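Local coordinates for protein histidinol dehydrogenase (Elizabethkingia anophelis NUHP1, PDB 6AN0) that probably catalyses the last step of L-histidine biosynthesis, the zinc- and NAD-dependent oxidation of L-histidinol to L-histidine by way of L-histidinaldehyde, at residues V313-S316 / I317-I321. Numbering follows the deposited sequence.
Sequences VLDS and IEKCI
A first torsion of 73° sets the hydroxyl of Ser316 between its own backbone N and carbonyl carbon, where OG faces the opening turn of helix 317-327 and meets the amide of Lys319. Asp315 is turned much the same way (chi1 60°), which lifts its carboxylate toward the Lys319 side chain, extended beyond CG. Ser316 is the N-cap: OG accepts a fairly straight bond from Lys319 N at 3.0 Å. Serine suits the place because its short side chain carries an acceptor that can reach a first-turn amide. Its carbonyl starts the helical ladder, Ser316 O taking Cys320 N at 3.1 Å.

On the exposed side, a short acid is matched with a long, flexible base four residues on that can reach back to it: Lys319 NZ meets Asp315 OD1 at 3.2 Å from the syn side, 34° out of the carboxylate plane, in a salt bridge; its bond to OD2 is weak. The inner side is apolar, suiting the branched chain of Leu314, whose CB lies 4.0 Å from Cys320 SG. Cysteine, small and weakly polar, fits this buried spot, where it also touches Leu275 and Ile246 of the parallel sheet.

This is the turn of a beta-alpha unit, leading from strand 310-313 into the helix. The cap gives a first-turn amide a side-chain acceptor, and the Asp315 carboxylate beside the helix's N-terminal end would probably be favoured by the helix dipole as well as by the lysine.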
ATOM      1  N   VAL A 313      31.539  11.026  11.419  1.00 34.57           N
ATOM      2  CA  VAL A 313      31.849  10.655  12.797  1.00 32.84           C
ATOM      3  C   VAL A 313      30.865  11.349  13.728  1.00 30.04           C
ATOM      4  O   VAL A 313      30.706  12.575  13.682  1.00 32.81           O
ATOM      5  CB  VAL A 313      33.300  11.004  13.169  1.00 34.13           C
ATOM      6  CG1 VAL A 313      33.547  10.656  14.627  1.00 36.62           C
ATOM      7  CG2 VAL A 313      34.261  10.249  12.280  1.00 34.11           C
ATOM      8  N   LEU A 314      30.203  10.564  14.569  1.00 32.27           N
ATOM      9  CA  LEU A 314      29.271  11.051  15.575  1.00 31.11           C
ATOM     10  C   LEU A 314      29.613  10.386  16.902  1.00 42.00           C
ATOM     11  O   LEU A 314      29.998   9.214  16.928  1.00 51.44           O
ATOM     12  CB  LEU A 314      27.814  10.747  15.160  1.00 26.38           C
ATOM     13  CG  LEU A 314      27.330  11.438  13.879  1.00 34.62           C
ATOM     14  CD1 LEU A 314      25.996  10.858  13.367  1.00 34.75           C
ATOM     15  CD2 LEU A 314      27.233  12.955  14.085  1.00 37.59           C
ATOM     16  N   ASP A 315      29.460  11.117  18.003  1.00 39.53           N
ATOM     17  CA  ASP A 315      30.125  10.730  19.243  1.00 38.51           C
ATOM     18  C   ASP A 315      29.337   9.727  20.088  1.00 43.19           C
ATOM     19  O   ASP A 315      29.699   9.508  21.245  1.00 51.68           O
ATOM     20  CB  ASP A 315      30.475  11.973  20.074  1.00 49.40           C
ATOM     21  CG  ASP A 315      29.262  12.793  20.471  1.00 61.29           C
ATOM     22  OD1 ASP A 315      28.115  12.337  20.283  1.00 67.47           O
ATOM     23  OD2 ASP A 315      29.467  13.916  20.982  1.00 70.86           O
ATOM     24  N   SER A 316      28.288   9.108  19.547  1.00 35.57           N
ATOM     25  CA  SER A 316      27.612   8.031  20.263  1.00 36.90           C
ATOM     26  C   SER A 316      26.787   7.213  19.281  1.00 34.80           C
ATOM     27  O   SER A 316      26.403   7.696  18.210  1.00 37.22           O
ATOM     28  CB  SER A 316      26.721   8.567  21.390  1.00 41.20           C
ATOM     29  OG  SER A 316      25.558   9.190  20.875  1.00 43.20           O
ATOM     30  N   ILE A 317      26.517   5.958  19.664  1.00 41.71           N
ATOM     31  CA  ILE A 317      25.645   5.102  18.858  1.00 37.30           C
ATOM     32  C   ILE A 317      24.235   5.676  18.819  1.00 32.52           C
ATOM     33  O   ILE A 317      23.555   5.615  17.789  1.00 32.90           O
ATOM     34  CB  ILE A 317      25.660   3.653  19.391  1.00 36.97           C
ATOM     35  CG1 ILE A 317      27.044   3.032  19.204  1.00 40.65           C
ATOM     36  CG2 ILE A 317      24.609   2.786  18.690  1.00 32.42           C
ATOM     37  CD1 ILE A 317      27.227   1.697  19.900  1.00 38.72           C
ATOM     38  N   GLU A 318      23.773   6.254  19.935  1.00 34.20           N
ATOM     39  CA  GLU A 318      22.426   6.811  19.906  0.58 35.03           C
ATOM     40  C   GLU A 318      22.335   7.992  18.943  1.00 37.98           C
ATOM     41  O   GLU A 318      21.301   8.154  18.285  1.00 33.43           O
ATOM     42  CB  GLU A 318      21.952   7.210  21.309  0.58 41.53           C
ATOM     43  CG  GLU A 318      21.752   6.048  22.323  0.58 43.56           C
ATOM     44  CD  GLU A 318      20.846   4.888  21.853  0.58 35.69           C
ATOM     45  OE1 GLU A 318      21.186   3.743  22.187  0.58 47.56           O
ATOM     46  OE2 GLU A 318      19.803   5.084  21.197  0.58 26.67           O
ATOM     47  N   LYS A 319      23.397   8.794  18.804  1.00 33.64           N
ATOM     48  CA  LYS A 319      23.382   9.851  17.793  1.00 35.79           C
ATOM     49  C   LYS A 319      23.372   9.267  16.385  1.00 36.25           C
ATOM     50  O   LYS A 319      22.679   9.783  15.495  1.00 28.00           O
ATOM     51  CB  LYS A 319      24.588  10.776  17.965  1.00 34.12           C
ATOM     52  CG  LYS A 319      24.245  12.164  18.440  1.00 42.35           C
ATOM     53  CD  LYS A 319      25.498  13.011  18.558  1.00 43.35           C
ATOM     54  CE  LYS A 319      25.256  14.235  19.415  1.00 56.59           C
ATOM     55  NZ  LYS A 319      26.506  15.011  19.584  1.00 60.42           N
ATOM     56  N   CYS A 320      24.147   8.201  16.160  1.00 25.79           N
ATOM     57  CA  CYS A 320      24.153   7.552  14.853  1.00 23.47           C
ATOM     58  C   CYS A 320      22.764   7.048  14.482  1.00 27.35           C
ATOM     59  O   CYS A 320      22.324   7.209  13.337  1.00 26.41           O
ATOM     60  CB  CYS A 320      25.154   6.396  14.838  1.00 21.75           C
ATOM     61  SG  CYS A 320      26.904   6.872  14.953  1.00 27.83           S
ATOM     62  N   ILE A 321      22.068   6.418  15.437  1.00 28.07           N
ATOM     63  CA  ILE A 321      20.710   5.929  15.196  1.00 25.23           C
ATOM     64  C   ILE A 321      19.779   7.088  14.858  1.00 28.60           C
ATOM     65  O   ILE A 321      18.925   6.980  13.967  1.00 26.88           O
ATOM     66  CB  ILE A 321      20.198   5.147  16.423  1.00 30.87           C
ATOM     67  CG1 ILE A 321      21.065   3.908  16.701  1.00 30.56           C
ATOM     68  CG2 ILE A 321      18.725   4.763  16.250  1.00 31.42           C
ATOM     69  CD1 ILE A 321      20.775   2.746  15.798  1.00 45.27           C
TER